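Local coordinates for flavin prenyltransferase PAD1, mitochondrial (Aspergillus niger, PDB 6QLG), which probably makes the prenylated FMN cofactor of ferulic acid decarboxylase, joining a dimethylallyl group to N5 and C6 of reduced FMN without a metal, at residues I57-A62 / R207-F212; A131-G136 / L174-A179. All coordinates share one frame; numbering follows the deposited sequence.

Contact 1 of 2, residues I57-A62 / R207-F212. With DMA (dimethylallyl diphosphate), chain N.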
ATOM      1  N   ILE B  57      31.107 -11.840  21.582  1.00 21.22           N
ATOM      2  CA  ILE B  57      32.022 -12.062  22.699  1.00 25.19           C
ATOM      3  C   ILE B  57      32.466 -10.733  23.294  1.00 24.61           C
ATOM      4  O   ILE B  57      32.487 -10.558  24.520  1.00 24.22           O
ATOM      5  CB  ILE B  57      33.223 -12.913  22.244  1.00 27.81           C
ATOM      6  CG1 ILE B  57      32.786 -14.355  21.973  1.00 24.90           C
ATOM      7  CG2 ILE B  57      34.330 -12.883  23.288  1.00 27.05           C
ATOM      8  CD1 ILE B  57      33.744 -15.129  21.092  1.00 26.25           C
ATOM      9  N   LYS B  58      32.808  -9.766  22.441  1.00 22.25           N
ATOM     10  CA  LYS B  58      33.272  -8.478  22.945  1.00 23.95           C
ATOM     11  C   LYS B  58      32.140  -7.666  23.560  1.00 29.03           C
ATOM     12  O   LYS B  58      32.388  -6.827  24.434  1.00 25.23           O
ATOM     13  CB  LYS B  58      33.956  -7.693  21.828  1.00 26.68           C
ATOM     14  CG  LYS B  58      35.269  -8.311  21.378  1.00 30.54           C
ATOM     15  CD  LYS B  58      36.236  -7.257  20.879  1.00 38.81           C
ATOM     16  CE  LYS B  58      37.668  -7.611  21.238  1.00 41.98           C
ATOM     17  NZ  LYS B  58      38.336  -6.495  21.963  1.00 49.93           N
ATOM     18  N   VAL B  59      30.897  -7.895  23.128  1.00 21.87           N
ATOM     19  CA  VAL B  59      29.768  -7.240  23.780  1.00 22.31           C
ATOM     20  C   VAL B  59      29.615  -7.747  25.209  1.00 24.92           C
ATOM     21  O   VAL B  59      29.396  -6.964  26.142  1.00 23.97           O
ATOM     22  CB  VAL B  59      28.479  -7.442  22.960  1.00 24.94           C
ATOM     23  CG1 VAL B  59      27.253  -7.186  23.821  1.00 19.94           C
ATOM     24  CG2 VAL B  59      28.472  -6.523  21.741  1.00 21.46           C
ATOM     25  N   LEU B  60      29.739  -9.063  25.408  1.00 21.80           N
ATOM     26  CA  LEU B  60      29.638  -9.625  26.750  1.00 27.44           C
ATOM     27  C   LEU B  60      30.735  -9.082  27.660  1.00 26.51           C
ATOM     28  O   LEU B  60      30.486  -8.774  28.831  1.00 28.44           O
ATOM     29  CB  LEU B  60      29.704 -11.152  26.686  1.00 27.77           C
ATOM     30  CG  LEU B  60      28.464 -11.890  26.180  1.00 27.42           C
ATOM     31  CD1 LEU B  60      28.792 -13.349  25.896  1.00 25.20           C
ATOM     32  CD2 LEU B  60      27.328 -11.780  27.180  1.00 24.42           C
ATOM     33  N   ILE B  61      31.955  -8.955  27.136  1.00 27.60           N
ATOM     34  CA  ILE B  61      33.061  -8.431  27.931  1.00 30.18           C
ATOM     35  C   ILE B  61      32.823  -6.966  28.275  1.00 32.29           C
ATOM     36  O   ILE B  61      33.056  -6.535  29.412  1.00 32.31           O
ATOM     37  CB  ILE B  61      34.392  -8.629  27.181  1.00 26.43           C
ATOM     38  CG1 ILE B  61      34.716 -10.120  27.055  1.00 29.81           C
ATOM     39  CG2 ILE B  61      35.526  -7.888  27.880  1.00 33.68           C
ATOM     40  CD1 ILE B  61      35.827 -10.421  26.072  1.00 25.40           C
ATOM     41  N   ALA B  62      32.345  -6.180  27.306  1.00 27.81           N
ATOM     42  CA  ALA B  62      32.130  -4.756  27.542  1.00 26.50           C
ATOM     43  C   ALA B  62      31.002  -4.519  28.541  1.00 28.53           C
ATOM     44  O   ALA B  62      31.088  -3.610  29.375  1.00 32.56           O
ATOM     45  CB  ALA B  62      31.836  -4.044  26.221  1.00 29.91           C
ATOM     46  N   ARG B 207      29.589   1.557  19.665  1.00 24.03           N
ATOM     47  CA  ARG B 207      28.453   2.210  19.027  1.00 28.49           C
ATOM     48  C   ARG B 207      27.168   1.414  19.221  1.00 26.98           C
ATOM     49  O   ARG B 207      26.087   2.004  19.322  1.00 24.02           O
ATOM     50  CB  ARG B 207      28.738   2.422  17.540  1.00 23.26           C
ATOM     51  CG  ARG B 207      29.920   3.342  17.267  1.00 26.04           C
ATOM     52  CD  ARG B 207      29.581   4.799  17.557  1.00 28.59           C
ATOM     53  NE  ARG B 207      28.769   5.383  16.491  1.00 35.66           N
ATOM     54  CZ  ARG B 207      27.462   5.599  16.580  1.00 34.89           C
ATOM     55  NH1 ARG B 207      26.808   5.288  17.690  1.00 36.79           N
ATOM     56  NH2 ARG B 207      26.805   6.128  15.555  1.00 35.65           N
ATOM     57  N   MET B 208      27.265   0.082  19.272  1.00 25.46           N
ATOM     58  CA  MET B 208      26.105  -0.738  19.609  1.00 26.17           C
ATOM     59  C   MET B 208      25.553  -0.367  20.977  1.00 27.49           C
ATOM     60  O   MET B 208      24.347  -0.150  21.140  1.00 25.11           O
ATOM     61  CB  MET B 208      26.479  -2.221  19.596  1.00 27.22           C
ATOM     62  CG  MET B 208      26.787  -2.815  18.245  1.00 27.45           C
ATOM     63  SD  MET B 208      27.466  -4.474  18.455  1.00 24.54           S
ATOM     64  CE  MET B 208      28.375  -4.646  16.920  1.00 19.91           C
ATOM     65  N   LEU B 209      26.431  -0.299  21.981  1.00 22.29           N
ATOM     66  CA  LEU B 209      25.986  -0.078  23.350  1.00 25.47           C
ATOM     67  C   LEU B 209      25.545   1.359  23.591  1.00 24.99           C
ATOM     68  O   LEU B 209      24.878   1.624  24.598  1.00 26.27           O
ATOM     69  CB  LEU B 209      27.096  -0.473  24.324  1.00 24.79           C
ATOM     70  CG  LEU B 209      27.548  -1.932  24.208  1.00 31.54           C
ATOM     71  CD1 LEU B 209      28.535  -2.294  25.308  1.00 30.24           C
ATOM     72  CD2 LEU B 209      26.354  -2.881  24.226  1.00 28.72           C
ATOM     73  N   ASP B 210      25.899   2.288  22.695  1.00 26.88           N
ATOM     74  CA  ASP B 210      25.323   3.629  22.752  1.00 26.48           C
ATOM     75  C   ASP B 210      23.804   3.583  22.676  1.00 28.64           C
ATOM     76  O   ASP B 210      23.125   4.418  23.283  1.00 29.43           O
ATOM     77  CB  ASP B 210      25.868   4.493  21.612  1.00 29.58           C
ATOM     78  CG  ASP B 210      27.265   5.014  21.884  1.00 34.14           C
ATOM     79  OD1 ASP B 210      27.685   5.017  23.059  1.00 31.87           O
ATOM     80  OD2 ASP B 210      27.939   5.428  20.918  1.00 34.18           O
ATOM     81  N   LEU B 211      23.253   2.620  21.934  1.00 26.64           N
ATOM     82  CA  LEU B 211      21.809   2.504  21.789  1.00 28.87           C
ATOM     83  C   LEU B 211      21.119   2.076  23.077  1.00 30.25           C
ATOM     84  O   LEU B 211      19.894   2.203  23.176  1.00 30.67           O
ATOM     85  CB  LEU B 211      21.483   1.526  20.661  1.00 27.41           C
ATOM     86  CG  LEU B 211      21.927   2.028  19.285  1.00 28.76           C
ATOM     87  CD1 LEU B 211      22.042   0.886  18.289  1.00 26.90           C
ATOM     88  CD2 LEU B 211      20.970   3.099  18.780  1.00 25.76           C
ATOM     89  N   PHE B 212      21.868   1.573  24.059  1.00 27.51           N
ATOM     90  CA  PHE B 212      21.350   1.315  25.395  1.00 27.93           C
ATOM     91  C   PHE B 212      21.785   2.383  26.389  1.00 33.54           C
ATOM     92  O   PHE B 212      21.707   2.159  27.603  1.00 33.74           O
ATOM     93  CB  PHE B 212      21.793  -0.066  25.881  1.00 29.05           C
ATOM     94  CG  PHE B 212      21.347  -1.194  24.996  1.00 31.52           C
ATOM     95  CD1 PHE B 212      20.095  -1.766  25.155  1.00 29.62           C
ATOM     96  CD2 PHE B 212      22.180  -1.683  24.002  1.00 28.77           C
ATOM     97  CE1 PHE B 212      19.682  -2.804  24.341  1.00 26.76           C
ATOM     98  CE2 PHE B 212      21.773  -2.720  23.182  1.00 31.96           C
ATOM     99  CZ  PHE B 212      20.522  -3.282  23.353  1.00 25.28           C
TER
HETATM  100  C1  DMA N 301      30.520   8.982  11.151  1.00 51.77           C
HETATM  101  O1  DMA N 301      29.694   8.766  12.262  1.00 54.58           O
HETATM  102  C2  DMA N 301      30.409  10.437  10.700  1.00 46.48           C
HETATM  103  C3  DMA N 301      31.480  11.203  10.654  1.00 44.96           C
HETATM  104  C4  DMA N 301      31.352  12.655  10.208  1.00 41.22           C
HETATM  105  C5  DMA N 301      32.846  10.646  11.048  1.00 46.49           C
HETATM  106  PA  DMA N 301      28.270   7.964  12.034  1.00 60.84           P
HETATM  107  O1A DMA N 301      28.043   7.758  10.553  1.00 49.40           O
HETATM  108  O2A DMA N 301      27.133   8.767  12.617  1.00 47.34           O
HETATM  109  O3A DMA N 301      28.326   6.501  12.787  1.00 56.86           O
HETATM  110  PB  DMA N 301      29.720   5.660  13.027  1.00 52.80           P
HETATM  111  O1B DMA N 301      30.661   5.913  11.876  1.00 52.71           O
HETATM  112  O2B DMA N 301      29.416   4.181  13.089  1.00 56.09           O
HETATM  113  O3B DMA N 301      30.354   6.114  14.319  1.00 53.25           O
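Val-59 meets two residues of helix 197-210 at once, one with each methyl; Lys-58 just before it is salt-bridged to Glu-198 and Asp-202. CG2 of Val-59, anti to the carbonyl carbon and beside the backbone N, is the branch that reaches Met-208, lying 4.0 Å from SD, and the two side chains cross at about a right angle. CG1 comes more loosely against CD2 of Leu-209. One turn on, CB of Ala-62 sits 3.8 Å from CD1 of the same leucine, so the two Leu-209 methyls are shared between residues three apart on helix 53-65. Val-205 continues this purely apolar seam.

The polar work is done by Arg-207, the residue before Met-208. Its chain, bent at chi2 and chi3, presents the guanidinium edge to dimethylallyl diphosphate: NE donates to O3B (2.8 Å, 168°) and NH2 to the bridging O3A (3.2 Å, 170°). NH1 pairs with OD2 of Asp-210 in a salt bridge whose hydrogen bond is weak. The diphosphate pocket lies between subunits: Tyr-191 and, from the second subunit, Ser-112, Gly-113 and Lys-151 also hydrogen-bond the ligand. Two nearly straight bonds fix the guanidinium's rotation against the diphosphate and would help offset its negative charge.

Contact 2 of 2, residues A131-G136 / L174-A179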
ATOM      1  N   ALA B 131      14.518 -12.950  10.210  1.00 16.91           N
ATOM      2  CA  ALA B 131      13.240 -13.322   9.612  1.00 18.95           C
ATOM      3  C   ALA B 131      12.291 -13.914  10.644  1.00 19.76           C
ATOM      4  O   ALA B 131      11.077 -13.675  10.586  1.00 17.26           O
ATOM      5  CB  ALA B 131      13.466 -14.309   8.474  1.00 16.29           C
ATOM      6  N   ALA B 132      12.817 -14.707  11.581  1.00 16.12           N
ATOM      7  CA  ALA B 132      11.983 -15.229  12.659  1.00 19.48           C
ATOM      8  C   ALA B 132      11.351 -14.097  13.457  1.00 20.00           C
ATOM      9  O   ALA B 132      10.161 -14.149  13.791  1.00 22.07           O
ATOM     10  CB  ALA B 132      12.810 -16.136  13.574  1.00 15.92           C
ATOM     11  N   ILE B 133      12.129 -13.056  13.758  1.00 19.40           N
ATOM     12  CA  ILE B 133      11.607 -11.933  14.529  1.00 18.75           C
ATOM     13  C   ILE B 133      10.614 -11.127  13.699  1.00 20.69           C
ATOM     14  O   ILE B 133       9.552 -10.730  14.191  1.00 17.25           O
ATOM     15  CB  ILE B 133      12.767 -11.061  15.042  1.00 18.13           C
ATOM     16  CG1 ILE B 133      13.663 -11.875  15.979  1.00 21.83           C
ATOM     17  CG2 ILE B 133      12.238  -9.826  15.753  1.00 18.33           C
ATOM     18  CD1 ILE B 133      14.995 -11.218  16.277  1.00 18.57           C
ATOM     19  N   HIS B 134      10.940 -10.876  12.429  1.00 18.73           N
ATOM     20  CA  HIS B 134      10.033 -10.130  11.562  1.00 19.81           C
ATOM     21  C   HIS B 134       8.719 -10.878  11.361  1.00 20.96           C
ATOM     22  O   HIS B 134       7.635 -10.292  11.458  1.00 18.63           O
ATOM     23  CB  HIS B 134      10.698  -9.849  10.215  1.00 16.86           C
ATOM     24  CG  HIS B 134       9.745  -9.372   9.163  1.00 19.70           C
ATOM     25  ND1 HIS B 134       9.058 -10.232   8.334  1.00 18.11           N
ATOM     26  CD2 HIS B 134       9.359  -8.123   8.810  1.00 18.19           C
ATOM     27  CE1 HIS B 134       8.289  -9.535   7.517  1.00 18.93           C
ATOM     28  NE2 HIS B 134       8.454  -8.252   7.784  1.00 22.04           N
ATOM     29  N   SER B 135       8.796 -12.178  11.066  1.00 21.69           N
ATOM     30  CA  SER B 135       7.583 -12.944  10.806  1.00 18.17           C
ATOM     31  C   SER B 135       6.771 -13.165  12.074  1.00 21.37           C
ATOM     32  O   SER B 135       5.541 -13.284  12.008  1.00 20.93           O
ATOM     33  CB  SER B 135       7.932 -14.292  10.173  1.00 17.94           C
ATOM     34  OG  SER B 135       8.667 -15.099  11.081  1.00 17.71           O
ATOM     35  N   GLY B 136       7.431 -13.213  13.227  1.00 19.27           N
ATOM     36  CA  GLY B 136       6.790 -13.582  14.469  1.00 20.16           C
ATOM     37  C   GLY B 136       6.893 -15.050  14.823  1.00 18.36           C
ATOM     38  O   GLY B 136       6.380 -15.455  15.873  1.00 18.62           O
ATOM     39  N   LEU B 174      13.292  -3.302   7.142  1.00 16.85           N
ATOM     40  CA  LEU B 174      12.442  -2.116   7.198  1.00 20.08           C
ATOM     41  C   LEU B 174      11.240  -2.348   8.104  1.00 20.53           C
ATOM     42  O   LEU B 174      10.924  -1.516   8.963  1.00 18.89           O
ATOM     43  CB  LEU B 174      11.984  -1.723   5.792  1.00 16.67           C
ATOM     44  CG  LEU B 174      10.955  -0.588   5.729  1.00 19.27           C
ATOM     45  CD1 LEU B 174      11.551   0.717   6.248  1.00 18.44           C
ATOM     46  CD2 LEU B 174      10.417  -0.409   4.314  1.00 19.69           C
ATOM     47  N   GLU B 175      10.564  -3.487   7.937  1.00 17.14           N
ATOM     48  CA  GLU B 175       9.317  -3.717   8.655  1.00 21.01           C
ATOM     49  C   GLU B 175       9.546  -4.064  10.122  1.00 21.64           C
ATOM     50  O   GLU B 175       8.724  -3.700  10.970  1.00 23.11           O
ATOM     51  CB  GLU B 175       8.504  -4.805   7.947  1.00 16.56           C
ATOM     52  CG  GLU B 175       7.923  -4.317   6.613  1.00 21.79           C
ATOM     53  CD  GLU B 175       7.092  -5.361   5.881  1.00 25.29           C
ATOM     54  OE1 GLU B 175       6.937  -6.489   6.395  1.00 24.83           O
ATOM     55  OE2 GLU B 175       6.597  -5.048   4.778  1.00 26.39           O
ATOM     56  N   VAL B 176      10.647  -4.745  10.453  1.00 18.47           N
ATOM     57  CA  VAL B 176      10.933  -4.964  11.868  1.00 15.54           C
ATOM     58  C   VAL B 176      11.397  -3.666  12.520  1.00 19.58           C
ATOM     59  O   VAL B 176      11.175  -3.453  13.719  1.00 20.50           O
ATOM     60  CB  VAL B 176      11.952  -6.106  12.059  1.00 21.90           C
ATOM     61  CG1 VAL B 176      13.386  -5.607  11.907  1.00 15.40           C
ATOM     62  CG2 VAL B 176      11.755  -6.771  13.418  1.00 20.69           C
ATOM     63  N   THR B 177      12.034  -2.775  11.752  1.00 19.78           N
ATOM     64  CA  THR B 177      12.366  -1.450  12.269  1.00 21.99           C
ATOM     65  C   THR B 177      11.101  -0.693  12.658  1.00 25.02           C
ATOM     66  O   THR B 177      11.022  -0.097  13.739  1.00 23.20           O
ATOM     67  CB  THR B 177      13.167  -0.664  11.227  1.00 22.70           C
ATOM     68  OG1 THR B 177      14.502  -1.180  11.151  1.00 21.05           O
ATOM     69  CG2 THR B 177      13.219   0.818  11.580  1.00 24.77           C
ATOM     70  N   ARG B 178      10.089  -0.720  11.786  1.00 22.06           N
ATOM     71  CA  ARG B 178       8.833  -0.046  12.091  1.00 24.25           C
ATOM     72  C   ARG B 178       8.150  -0.661  13.306  1.00 25.63           C
ATOM     73  O   ARG B 178       7.456   0.044  14.049  1.00 23.16           O
ATOM     74  CB  ARG B 178       7.917  -0.081  10.866  1.00 25.67           C
ATOM     75  CG  ARG B 178       8.369   0.879   9.766  1.00 33.77           C
ATOM     76  CD  ARG B 178       7.705   0.605   8.427  1.00 32.28           C
ATOM     77  NE  ARG B 178       8.108   1.593   7.429  1.00 33.62           N
ATOM     78  CZ  ARG B 178       7.814   1.520   6.135  1.00 33.98           C
ATOM     79  NH1 ARG B 178       7.106   0.500   5.668  1.00 30.22           N
ATOM     80  NH2 ARG B 178       8.231   2.470   5.306  1.00 36.38           N
ATOM     81  N   ALA B 179       8.353  -1.956  13.541  1.00 21.46           N
ATOM     82  CA  ALA B 179       7.824  -2.602  14.735  1.00 23.33           C
ATOM     83  C   ALA B 179       8.607  -2.259  15.996  1.00 24.95           C
ATOM     84  O   ALA B 179       8.177  -2.639  17.091  1.00 26.04           O
ATOM     85  CB  ALA B 179       7.794  -4.121  14.546  1.00 22.29           C
TER
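His-134 points its imidazole edge at Glu-175, and NE2 donates to OE1 over 2.7 Å with an N-H...O angle of 166°. The acceptor lies almost in the ring plane, but the donor reaches OE1 on its anti side and 26° out of the carboxylate plane, and the planes of ring and carboxylate are slightly turned against each other. CG of the histidine stands anti to the backbone N, which swings the ring across toward helix 167-178. There the ring edge also rests on CB of Glu-175, 3.5 Å from CD2, and CD2 comes within 4.0 Å of the backbone N of Val-176. Glu-175 thus meets the ring edge twice, with OE1 and with CB.

These are two helices of a Rossmann-like flavoprotein fold, following neighbouring strands 119-125 and 155-160 of the parallel sheet; their short segments cross at 56° with axes 9.4 Å apart. One residue before the histidine, CG2 of Ile-133 meets CG2 of Val-176 at 3.9 Å as their side chains pass at a slant, and Ile-133 also packs on helix 141-151. At the end of helix 127-135, Ser-135 OG and N both donate to Ala-131 O from opposite faces of its plane, and Gly-136 leaves the helix with positive phi. The His-134 and Ser-135 carbonyls accept hydrogen bonds from Arg-171 and Asn-172 of the fourth subunit.

How the contacts relate
From the N terminus, the chain runs through strand 42-47 into helix 53-65, where contact 1 opens a loop that closes only at 207-212, 145 residues later. Contact 2 falls entirely within that loop: it starts on helix 127-135 and closes 38 residues further on, at helix 167-178, after passing helix 141-151 and strand 155-160. The long closure ties the helix after the first strand to the C-terminal helix 197-210; the short one joins two helices of the later strand-helix units. The centres of the two contacts lie about 22 Å apart on opposite sides of the chain's centre, without touching, yet residues of both reach the third subunit.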